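Local coordinates for glycosyl hydrolases family 2, sugar binding domain protein (Bacteroides uniformis str. 3978 T3 ii, PDB 6D1P) that probably hydrolyses O-glycosyl bonds as a beta-glucuronidase of glycoside hydrolase family 2 from a human gut bacterium, at residues K216-G220 with I268-P273; A227-L231 with L260-S264; K239-L243 with E289-N293; R744-A748 with A778-A782. All coordinates share one frame; numbering follows the deposited sequence.

Contact 1. Residues K216-G220 with I268-P273; sequences KGKQG and ISLKRP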
loop_
_atom_site.group_PDB
_atom_site.type_symbol
_atom_site.label_atom_id
_atom_site.label_comp_id
_atom_site.label_asym_id
_atom_site.label_seq_id
_atom_site.Cartn_x
_atom_site.Cartn_y
_atom_site.Cartn_z
ATOM N N LYS A 216 -25.078 -19.118 -48.413
ATOM C CA LYS A 216 -25.331 -20.547 -48.529
ATOM C C LYS A 216 -24.056 -21.302 -48.853
ATOM O O LYS A 216 -24.103 -22.514 -49.093
ATOM C CB LYS A 216 -26.425 -20.825 -49.566
ATOM C CG LYS A 216 -27.819 -20.850 -48.935
ATOM C CD LYS A 216 -28.933 -20.768 -49.958
ATOM C CE LYS A 216 -28.875 -19.450 -50.706
ATOM N NZ LYS A 216 -29.954 -19.339 -51.738
ATOM N N GLY A 217 -22.920 -20.615 -48.848
ATOM C CA GLY A 217 -21.638 -21.283 -48.854
ATOM C C GLY A 217 -21.223 -21.858 -50.183
ATOM O O GLY A 217 -20.433 -22.806 -50.209
ATOM N N LYS A 218 -21.722 -21.297 -51.293
ATOM C CA LYS A 218 -21.389 -21.820 -52.613
ATOM C C LYS A 218 -19.955 -21.471 -53.004
ATOM O O LYS A 218 -19.182 -22.348 -53.406
ATOM C CB LYS A 218 -22.394 -21.296 -53.644
ATOM C CG LYS A 218 -23.801 -21.873 -53.461
ATOM C CD LYS A 218 -24.916 -20.913 -53.904
ATOM C CE LYS A 218 -24.888 -19.603 -53.106
ATOM N NZ LYS A 218 -26.219 -18.992 -52.780
ATOM N N GLN A 219 -19.571 -20.205 -52.898
ATOM C CA GLN A 219 -18.195 -19.838 -53.190
ATOM C C GLN A 219 -17.548 -19.148 -51.998
ATOM O O GLN A 219 -18.200 -18.716 -51.046
ATOM C CB GLN A 219 -18.096 -18.933 -54.418
ATOM C CG GLN A 219 -18.059 -19.687 -55.716
ATOM C CD GLN A 219 -18.946 -19.026 -56.728
ATOM O OE1 GLN A 219 -19.341 -17.878 -56.532
ATOM N NE2 GLN A 219 -19.289 -19.737 -57.801
ATOM N N GLY A 220 -16.238 -19.044 -52.084
ATOM C CA GLY A 220 -15.475 -18.333 -51.089
ATOM C C GLY A 220 -14.397 -17.525 -51.765
ATOM O O GLY A 220 -13.873 -17.894 -52.820
ATOM N N ILE A 268 -7.667 -15.148 -53.680
ATOM C CA ILE A 268 -7.733 -16.561 -54.015
ATOM C C ILE A 268 -9.196 -16.975 -54.063
ATOM O O ILE A 268 -10.043 -16.442 -53.336
ATOM C CB ILE A 268 -6.921 -17.390 -52.992
ATOM C CG1 ILE A 268 -5.420 -17.124 -53.171
ATOM C CG2 ILE A 268 -7.226 -18.871 -53.107
ATOM C CD1 ILE A 268 -4.756 -16.411 -52.008
ATOM N N SER A 269 -9.497 -17.901 -54.966
ATOM C CA SER A 269 -10.840 -18.408 -55.211
ATOM C C SER A 269 -11.018 -19.752 -54.516
ATOM O O SER A 269 -10.045 -20.472 -54.285
ATOM C CB SER A 269 -11.075 -18.554 -56.723
ATOM O OG SER A 269 -9.871 -18.908 -57.418
ATOM N N LEU A 270 -12.270 -20.093 -54.186
ATOM C CA LEU A 270 -12.532 -21.353 -53.491
ATOM C C LEU A 270 -14.009 -21.707 -53.555
ATOM O O LEU A 270 -14.863 -20.869 -53.251
ATOM C CB LEU A 270 -12.080 -21.277 -52.024
ATOM C CG LEU A 270 -12.315 -22.481 -51.107
ATOM C CD1 LEU A 270 -11.435 -23.678 -51.464
ATOM C CD2 LEU A 270 -12.074 -22.076 -49.666
ATOM N N LYS A 271 -14.297 -22.960 -53.909
ATOM C CA LYS A 271 -15.648 -23.477 -54.077
ATOM C C LYS A 271 -16.099 -24.206 -52.814
ATOM O O LYS A 271 -15.289 -24.802 -52.104
ATOM C CB LYS A 271 -15.711 -24.423 -55.285
ATOM C CG LYS A 271 -16.155 -23.787 -56.632
ATOM C CD LYS A 271 -15.612 -22.358 -56.901
ATOM C CE LYS A 271 -14.078 -22.287 -57.081
ATOM N NZ LYS A 271 -13.594 -20.878 -57.267
ATOM N N ARG A 272 -17.420 -24.166 -52.557
ATOM C CA ARG A 272 -18.122 -24.565 -51.329
ATOM C C ARG A 272 -17.204 -24.744 -50.120
ATOM O O ARG A 272 -17.084 -25.864 -49.597
ATOM C CB ARG A 272 -18.937 -25.850 -51.551
ATOM C CG ARG A 272 -20.439 -25.599 -51.810
ATOM C CD ARG A 272 -21.356 -26.804 -51.486
ATOM N NE ARG A 272 -21.877 -26.772 -50.111
ATOM C CZ ARG A 272 -22.644 -27.719 -49.564
ATOM N NH1 ARG A 272 -22.998 -28.797 -50.266
ATOM N NH2 ARG A 272 -23.064 -27.585 -48.309
ATOM N N PRO A 273 -16.574 -23.664 -49.635
ATOM C CA PRO A 273 -15.657 -23.782 -48.486
ATOM C C PRO A 273 -16.313 -24.373 -47.245
ATOM O O PRO A 273 -17.517 -24.241 -47.019
ATOM C CB PRO A 273 -15.215 -22.330 -48.229
ATOM C CG PRO A 273 -16.229 -21.466 -48.960
ATOM C CD PRO A 273 -16.631 -22.285 -50.152
HETATM O O HOH W 1 -20.535 -25.068 -48.005
#

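Contact 2. Residues A227-L231 with L260-S264; sequences AFGGL and LTEIS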
loop_
_atom_site.group_PDB
_atom_site.type_symbol
_atom_site.label_atom_id
_atom_site.label_comp_id
_atom_site.label_asym_id
_atom_site.label_seq_id
_atom_site.Cartn_x
_atom_site.Cartn_y
_atom_site.Cartn_z
ATOM N N ALA A 227 2.018 -6.541 -45.456
ATOM C CA ALA A 227 2.895 -5.386 -45.349
ATOM C C ALA A 227 4.227 -5.793 -44.733
ATOM O O ALA A 227 4.266 -6.596 -43.796
ATOM C CB ALA A 227 2.248 -4.293 -44.510
ATOM N N PHE A 228 5.314 -5.217 -45.244
ATOM C CA PHE A 228 6.668 -5.570 -44.832
ATOM C C PHE A 228 7.367 -4.390 -44.166
ATOM O O PHE A 228 7.259 -3.247 -44.627
ATOM C CB PHE A 228 7.517 -6.040 -46.029
ATOM C CG PHE A 228 7.142 -7.398 -46.549
ATOM C CD1 PHE A 228 6.231 -7.531 -47.589
ATOM C CD2 PHE A 228 7.701 -8.545 -45.997
ATOM C CE1 PHE A 228 5.882 -8.781 -48.069
ATOM C CE2 PHE A 228 7.359 -9.802 -46.471
ATOM C CZ PHE A 228 6.448 -9.918 -47.514
ATOM N N GLY A 229 8.095 -4.682 -43.083
ATOM C CA GLY A 229 8.999 -3.732 -42.475
ATOM C C GLY A 229 10.423 -3.963 -42.947
ATOM O O GLY A 229 10.792 -5.055 -43.370
ATOM N N GLY A 230 11.235 -2.934 -42.839
ATOM C CA GLY A 230 12.436 -2.903 -43.634
ATOM C C GLY A 230 12.069 -2.370 -45.004
ATOM O O GLY A 230 10.949 -1.889 -45.230
ATOM N N LEU A 231 13.013 -2.493 -45.936
ATOM C CA LEU A 231 12.943 -1.861 -47.265
ATOM C C LEU A 231 13.111 -0.343 -47.160
ATOM O O LEU A 231 14.186 0.201 -47.438
ATOM C CB LEU A 231 11.628 -2.190 -47.978
ATOM C CG LEU A 231 11.137 -3.624 -47.820
ATOM C CD1 LEU A 231 9.753 -3.822 -48.421
ATOM C CD2 LEU A 231 12.151 -4.547 -48.438
ATOM N N LEU A 260 8.723 -9.743 -53.450
ATOM C CA LEU A 260 8.643 -9.014 -52.192
ATOM C C LEU A 260 8.504 -7.530 -52.496
ATOM O O LEU A 260 9.451 -6.901 -52.978
ATOM C CB LEU A 260 9.884 -9.294 -51.354
ATOM C CG LEU A 260 9.888 -9.016 -49.848
ATOM C CD1 LEU A 260 11.207 -9.497 -49.277
ATOM C CD2 LEU A 260 9.674 -7.541 -49.503
ATOM N N THR A 261 7.332 -6.965 -52.206
ATOM C CA THR A 261 7.102 -5.530 -52.320
ATOM C C THR A 261 6.427 -5.030 -51.048
ATOM O O THR A 261 5.727 -5.790 -50.369
ATOM C CB THR A 261 6.257 -5.183 -53.554
ATOM O OG1 THR A 261 6.192 -3.759 -53.695
ATOM C CG2 THR A 261 4.858 -5.733 -53.420
ATOM N N GLU A 262 6.633 -3.739 -50.737
ATOM C CA GLU A 262 6.347 -3.233 -49.390
ATOM C C GLU A 262 4.922 -3.545 -48.960
ATOM O O GLU A 262 4.687 -4.017 -47.842
ATOM C CB GLU A 262 6.603 -1.728 -49.290
ATOM C CG GLU A 262 6.442 -1.246 -47.841
ATOM C CD GLU A 262 6.540 0.255 -47.664
ATOM O OE1 GLU A 262 7.577 0.720 -47.141
ATOM O OE2 GLU A 262 5.577 0.967 -48.030
ATOM N N ILE A 263 3.956 -3.289 -49.830
ATOM C CA ILE A 263 2.596 -3.755 -49.611
ATOM C C ILE A 263 2.186 -4.573 -50.825
ATOM O O ILE A 263 2.499 -4.221 -51.968
ATOM C CB ILE A 263 1.616 -2.594 -49.332
ATOM C CG1 ILE A 263 0.240 -3.134 -48.909
ATOM C CG2 ILE A 263 1.517 -1.660 -50.525
ATOM C CD1 ILE A 263 0.174 -3.678 -47.478
ATOM N N SER A 264 1.524 -5.696 -50.562
ATOM C CA SER A 264 1.104 -6.640 -51.582
ATOM C C SER A 264 -0.349 -7.012 -51.336
ATOM O O SER A 264 -0.893 -6.785 -50.250
ATOM C CB SER A 264 1.973 -7.900 -51.559
ATOM O OG SER A 264 3.324 -7.591 -51.266
#

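Contact 3. Residues K239-L243 with E289-N293; sequences KEFSL and ELIDN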
loop_
_atom_site.group_PDB
_atom_site.type_symbol
_atom_site.label_atom_id
_atom_site.label_comp_id
_atom_site.label_asym_id
_atom_site.label_seq_id
_atom_site.Cartn_x
_atom_site.Cartn_y
_atom_site.Cartn_z
ATOM N N LYS A 239 14.103 -10.672 -55.304
ATOM C CA LYS A 239 13.688 -11.391 -54.099
ATOM C C LYS A 239 12.181 -11.661 -54.098
ATOM O O LYS A 239 11.397 -10.856 -54.606
ATOM C CB LYS A 239 14.083 -10.604 -52.844
ATOM C CG LYS A 239 13.557 -11.185 -51.523
ATOM C CD LYS A 239 14.444 -12.313 -50.975
ATOM C CE LYS A 239 15.110 -11.902 -49.654
ATOM N NZ LYS A 239 16.205 -12.825 -49.231
ATOM N N GLU A 240 11.775 -12.798 -53.531
ATOM C CA GLU A 240 10.369 -13.165 -53.447
ATOM C C GLU A 240 10.098 -13.863 -52.112
ATOM O O GLU A 240 10.982 -13.975 -51.252
ATOM C CB GLU A 240 9.962 -14.035 -54.640
ATOM C CG GLU A 240 11.030 -15.009 -55.081
ATOM C CD GLU A 240 10.495 -16.066 -56.030
ATOM O OE1 GLU A 240 9.468 -15.802 -56.699
ATOM O OE2 GLU A 240 11.098 -17.163 -56.093
ATOM N N PHE A 241 8.854 -14.323 -51.950
ATOM C CA PHE A 241 8.348 -14.897 -50.709
ATOM C C PHE A 241 7.137 -15.757 -51.040
ATOM O O PHE A 241 6.496 -15.576 -52.076
ATOM C CB PHE A 241 7.968 -13.812 -49.684
ATOM C CG PHE A 241 6.598 -13.193 -49.910
ATOM C CD1 PHE A 241 5.447 -13.786 -49.390
ATOM C CD2 PHE A 241 6.466 -12.006 -50.621
ATOM C CE1 PHE A 241 4.201 -13.223 -49.594
ATOM C CE2 PHE A 241 5.217 -11.438 -50.830
ATOM C CZ PHE A 241 4.085 -12.046 -50.315
ATOM N N SER A 242 6.802 -16.667 -50.126
ATOM C CA SER A 242 5.783 -17.669 -50.389
ATOM C C SER A 242 4.541 -17.468 -49.533
ATOM O O SER A 242 4.573 -16.820 -48.484
ATOM C CB SER A 242 6.324 -19.079 -50.153
ATOM O OG SER A 242 5.314 -20.024 -50.458
ATOM N N LEU A 243 3.451 -18.095 -49.981
ATOM C CA LEU A 243 2.132 -17.926 -49.371
ATOM C C LEU A 243 1.313 -19.176 -49.673
ATOM O O LEU A 243 1.010 -19.436 -50.843
ATOM C CB LEU A 243 1.452 -16.688 -49.934
ATOM C CG LEU A 243 0.332 -16.068 -49.113
ATOM C CD1 LEU A 243 0.952 -15.324 -47.956
ATOM C CD2 LEU A 243 -0.489 -15.144 -49.966
ATOM N N GLU A 289 5.806 -17.072 -45.601
ATOM C CA GLU A 289 7.138 -17.616 -45.419
ATOM C C GLU A 289 8.126 -16.761 -46.185
ATOM O O GLU A 289 7.944 -16.512 -47.379
ATOM C CB GLU A 289 7.180 -19.065 -45.904
ATOM C CG GLU A 289 8.009 -19.962 -45.041
ATOM C CD GLU A 289 8.270 -21.284 -45.705
ATOM O OE1 GLU A 289 7.288 -21.993 -46.019
ATOM O OE2 GLU A 289 9.459 -21.598 -45.934
ATOM N N LEU A 290 9.165 -16.319 -45.502
ATOM C CA LEU A 290 10.179 -15.480 -46.109
ATOM C C LEU A 290 11.542 -16.001 -45.692
ATOM O O LEU A 290 11.732 -16.409 -44.542
ATOM C CB LEU A 290 10.009 -14.017 -45.690
ATOM C CG LEU A 290 11.081 -13.067 -46.218
ATOM C CD1 LEU A 290 10.967 -12.962 -47.738
ATOM C CD2 LEU A 290 10.966 -11.702 -45.566
ATOM N N ILE A 291 12.489 -15.987 -46.627
ATOM C CA ILE A 291 13.820 -16.534 -46.410
ATOM C C ILE A 291 14.855 -15.449 -46.660
ATOM O O ILE A 291 14.742 -14.682 -47.621
ATOM C CB ILE A 291 14.080 -17.751 -47.320
ATOM C CG1 ILE A 291 12.978 -18.789 -47.131
ATOM C CG2 ILE A 291 15.449 -18.359 -47.021
ATOM C CD1 ILE A 291 12.826 -19.739 -48.286
ATOM N N ASP A 292 15.850 -15.376 -45.780
ATOM C CA ASP A 292 17.065 -14.623 -46.043
ATOM C C ASP A 292 18.187 -15.255 -45.241
ATOM O O ASP A 292 17.965 -15.741 -44.129
ATOM C CB ASP A 292 16.918 -13.141 -45.686
ATOM C CG ASP A 292 17.925 -12.270 -46.410
ATOM O OD1 ASP A 292 18.095 -12.467 -47.634
ATOM O OD2 ASP A 292 18.540 -11.394 -45.757
ATOM N N ASN A 293 19.387 -15.261 -45.830
ATOM C CA ASN A 293 20.594 -15.802 -45.193
ATOM C C ASN A 293 20.379 -17.225 -44.680
ATOM O O ASN A 293 20.975 -17.637 -43.684
ATOM C CB ASN A 293 21.080 -14.884 -44.067
ATOM C CG ASN A 293 21.640 -13.552 -44.587
ATOM O OD1 ASN A 293 21.423 -13.178 -45.740
ATOM N ND2 ASN A 293 22.363 -12.836 -43.728
HETATM O O HOH W 2 11.899 -15.955 -49.617
#

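Contact 4. Residues R744-A748 with A778-A782; sequences RCLDA and ANGRA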
loop_
_atom_site.group_PDB
_atom_site.type_symbol
_atom_site.label_atom_id
_atom_site.label_comp_id
_atom_site.label_asym_id
_atom_site.label_seq_id
_atom_site.Cartn_x
_atom_site.Cartn_y
_atom_site.Cartn_z
ATOM N N ARG A 744 -30.435 -24.208 14.008
ATOM C CA ARG A 744 -29.791 -23.433 12.953
ATOM C C ARG A 744 -30.742 -22.358 12.426
ATOM O O ARG A 744 -31.927 -22.613 12.181
ATOM C CB ARG A 744 -29.335 -24.354 11.807
ATOM C CG ARG A 744 -28.516 -23.608 10.717
ATOM C CD ARG A 744 -27.984 -24.519 9.590
ATOM N NE ARG A 744 -26.928 -25.412 10.057
ATOM C CZ ARG A 744 -26.185 -26.199 9.281
ATOM N NH1 ARG A 744 -26.364 -26.225 7.962
ATOM N NH2 ARG A 744 -25.243 -26.956 9.835
ATOM N N CYS A 745 -30.223 -21.143 12.267
ATOM C CA CYS A 745 -31.003 -20.041 11.709
ATOM C C CYS A 745 -30.861 -20.091 10.198
ATOM O O CYS A 745 -29.896 -19.572 9.638
ATOM C CB CYS A 745 -30.528 -18.710 12.267
ATOM S SG CYS A 745 -30.369 -18.698 14.038
ATOM N N LEU A 746 -31.835 -20.692 9.527
ATOM C CA LEU A 746 -31.670 -21.067 8.130
ATOM C C LEU A 746 -31.884 -19.909 7.166
ATOM O O LEU A 746 -31.681 -20.077 5.956
ATOM C CB LEU A 746 -32.611 -22.228 7.797
ATOM C CG LEU A 746 -32.187 -23.580 8.382
ATOM C CD1 LEU A 746 -33.291 -24.634 8.244
ATOM C CD2 LEU A 746 -30.910 -24.065 7.704
ATOM N N ASP A 747 -32.279 -18.736 7.656
ATOM C CA ASP A 747 -32.366 -17.556 6.807
ATOM C C ASP A 747 -31.456 -16.443 7.315
ATOM O O ASP A 747 -31.670 -15.269 6.982
ATOM C CB ASP A 747 -33.817 -17.079 6.700
ATOM C CG ASP A 747 -34.374 -16.635 8.035
ATOM O OD1 ASP A 747 -35.458 -16.021 8.068
ATOM O OD2 ASP A 747 -33.708 -16.892 9.060
ATOM N N ALA A 748 -30.445 -16.790 8.119
ATOM C CA ALA A 748 -29.508 -15.797 8.640
ATOM C C ALA A 748 -28.527 -15.367 7.552
ATOM O O ALA A 748 -27.977 -16.209 6.839
ATOM C CB ALA A 748 -28.751 -16.359 9.846
ATOM N N ALA A 778 -24.675 -18.092 4.595
ATOM C CA ALA A 778 -25.507 -18.709 3.564
ATOM C C ALA A 778 -26.408 -19.701 4.288
ATOM O O ALA A 778 -25.965 -20.801 4.634
ATOM C CB ALA A 778 -24.656 -19.393 2.504
ATOM N N ASN A 779 -27.651 -19.295 4.548
ATOM C CA ASN A 779 -28.583 -20.069 5.374
ATOM C C ASN A 779 -27.951 -20.438 6.718
ATOM O O ASN A 779 -27.939 -21.599 7.131
ATOM C CB ASN A 779 -29.082 -21.312 4.621
ATOM C CG ASN A 779 -29.762 -20.953 3.310
ATOM O OD1 ASN A 779 -29.267 -21.274 2.228
ATOM N ND2 ASN A 779 -30.896 -20.262 3.402
ATOM N N GLY A 780 -27.424 -19.422 7.406
ATOM C CA GLY A 780 -26.859 -19.591 8.733
ATOM C C GLY A 780 -25.472 -20.188 8.773
ATOM O O GLY A 780 -25.040 -20.672 9.824
ATOM N N ARG A 781 -24.743 -20.128 7.668
ATOM C CA ARG A 781 -23.545 -20.921 7.477
ATOM C C ARG A 781 -22.492 -20.101 6.737
ATOM O O ARG A 781 -22.809 -19.387 5.783
ATOM C CB ARG A 781 -23.943 -22.171 6.708
ATOM C CG ARG A 781 -22.874 -23.108 6.268
ATOM C CD ARG A 781 -23.566 -24.407 5.822
ATOM N NE ARG A 781 -22.620 -25.383 5.291
ATOM C CZ ARG A 781 -22.553 -25.739 4.014
ATOM N NH1 ARG A 781 -23.393 -25.208 3.136
ATOM N NH2 ARG A 781 -21.652 -26.634 3.619
ATOM N N ALA A 782 -21.244 -20.185 7.190
ATOM C CA ALA A 782 -20.129 -19.614 6.449
ATOM C C ALA A 782 -18.895 -20.451 6.735
ATOM O O ALA A 782 -18.710 -20.952 7.846
ATOM C CB ALA A 782 -19.881 -18.141 6.805
HETATM O O HOH W 3 -27.512 -24.344 6.131
HETATM O O HOH W 4 -28.517 -16.785 3.973
#

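Contact 1. Residues K216-G220 with I268-P273
Turned anti to its own carbonyl carbon (chi1 -85°), CG of Gln219 lies 3.8 Å from CD of Lys271, whose chain is bent at chi2 and chi3; the two side chains lie side by side and point the same way, both at the protein surface. Beneath them the backbones pair as antiparallel strands. Gln219 and Lys271 form the non-hydrogen-bonded pair, Gly220 and Leu270 the hydrogen-bonded one, with Gly220 N 2.6 Å from Leu270 O and a weak return bond from Leu270 N to Gly220 O. One step further Arg272 N reaches Lys218 O at 2.7 Å, from above the carbonyl plane. This is an edge of the beta sandwich expected of the domain next to the sugar-binding one in family 2 glycosidases: outer strand 263-271 lies on strand 219-229 just past the turn that follows strand 203-213. On the face opposite Gln219 and Lys271, the Pro273 ring fills the place of a Gly220 side chain, its CG 3.9 Å from Gly220 CA. Pro273 and Leu270 also pack on Tyr284 of strand 284-292, in the other sheet, and on Phe305. With an alanine at Pro273 the ring atoms CG and CD are gone, which would probably open a gap beside Gly220 and leave Tyr284 and Phe305 less well covered. Beyond the last pair, Arg272 CA makes a CA-H...O contact of 3.1 Å with Gly217 O. Water then joins the two segments, donating to Gly217 O and Pro273 O and accepting from Arg272 NE at 3.0 Å.

Contact 2. Residues A227-L231 with L260-S264
Phe228 and Glu262 join two neighbouring strands of an antiparallel sheet, one layer of the beta sandwich of this domain, at the end where strand 219-229 stops and strand 263-271 starts. The polar part is small. Phe228 N donates to Glu262 O over 2.9 Å, and the same oxygen takes a CA-H...O contact from Ala227 CA. The Phe228 ring carries the next group of contacts: Leu260 CD2 sits over one of its faces, 4.0 Å from the ring centroid and 14° off the normal, a CH-pi contact. Near the plane of the ring, at its edge, lie Glu262 O and Ser264 OG. The ring also meets Phe241 edge-to-face and Phe204 at a slant, which places it in the sandwich interior. Aliphatic contacts finish the end of the pairing. Leu231 crosses Leu260 at a slant, CD1 being 3.9 Å from Leu260 CD2, and the same CD1 comes within 3.6 Å of Glu262 CA; Leu260 and Leu231 both rest on Val202 as well. On the other face of the sheet from Phe228, Ile263 extends CG1 anti to its backbone N (chi1 -172°), and a bend at the next bond returns CD1 to 3.7 Å from Ala227 CB.

Contact 3. Residues K239-L243 with E289-N293
Ser242 and Glu289 are the hydrogen-bonded pair that holds strands 240-243 and 289-292 together in the second antiparallel sheet of the beta sandwich, the short segments running at 150° to each other. This is the tight end. Ser242 N donates almost straight to Glu289 O at 3.0 Å, and Glu289 N returns a bond to Ser242 O. The backbone turns Phe241 CB toward the partner strand; chi1 of 81°, with CG between the backbone N and the carbonyl carbon, then leads the ring away from it, and the side chain packs on Ile226 of strand 219-229. CB of Phe241 lies 3.7 Å from Leu290 CD1, on the buried side. The Glu289 carboxylate turns to Arg298, its salt-bridge partner on strand 295-303. Toward the solvent end the strands spread: a water takes the place of the next direct bond, donating to Glu240 O at 2.7 Å and accepting from Ile291 N at 3.0 Å. Past it, only the bent chain of Lys239 spans the gap, crossing Asp292 at about a right angle. Its ammonium forms a salt bridge with Asp292 OD1, met from above the carboxylate plane and modelled rather short, so its exact length is doubtful. Lys239 NZ also donates to Ile291 O, 2.9 Å away in the carbonyl plane and on a lone pair.

Contact 4. Residues R744-A748 with A778-A782
The Asn779 carboxamide is aimed squarely at the backbone of Leu746: ND2 donates to Leu746 O at 2.7 Å with an angle of 162° at the hydrogen, the oxygen lying in the amide plane and the bond running nearly along the C=O axis. CG of Asn779 is anti to its carbonyl carbon (chi1 -58°), which swings the amide onto Leu746 O; CB, placed by the backbone, is itself 3.2 Å from that oxygen. That carbonyl belongs to a type I beta turn, Cys745 to Ala748, and the other end of the amide, OD1, accepts from His522 N in the region of the TIM barrel family. Replacing Asn779 by a leucine removes both amide bonds and would probably leave Leu746 O and His522 N without these mates and the turn less firmly fixed. Gly780 presses its CA against Cys745 O at 3.2 Å, where any CB would collide with that oxygen; its N makes a weak bond to Ala748 O. One water bridges Ala748 O to Asn779 N. Alongside, Arg744 and Arg781 cross at a slant with their guanidinium planes only 4° apart, Arg744 NH1 lying 4.0 Å from Arg781 CD. The like charges are likely to be eased by Glu736, which forms a salt bridge with Arg744, and Gln734 takes Arg781 NE. A second water joins Arg744 NH1 to Asn779 O. Residues 744-748, after strand 730-738, and residues 778-780, just before strand 781-787, lie where the chain passes from one sheet to the other, with Val632 and Trp634 of strand 632-634 packed on Arg744, Leu746 and Asn779.

In the fold
Following the chain from the N terminus, the first of these segments opens strand 219-229, whose start takes part in contact 1 and whose end in contact 2. Strand 263-271 returns beside it, so contact 2 closes a shorter loop nested inside that of contact 1, about 29 Å away between centres. Contact 3 crosses both: strand 240-246 leaves from within their loops and pairs, in the facing sheet, with strand 284-292 after they have closed. Contacts 2 and 3 touch where the loop at Leu260 lies against Leu290 and Lys239. Contact 4 follows in series on the opposite side of the chain's centre, its centre about 61 to 69 Å from the centres of the other three, closing a loop in the C-terminal sandwich beyond the TIM barrel.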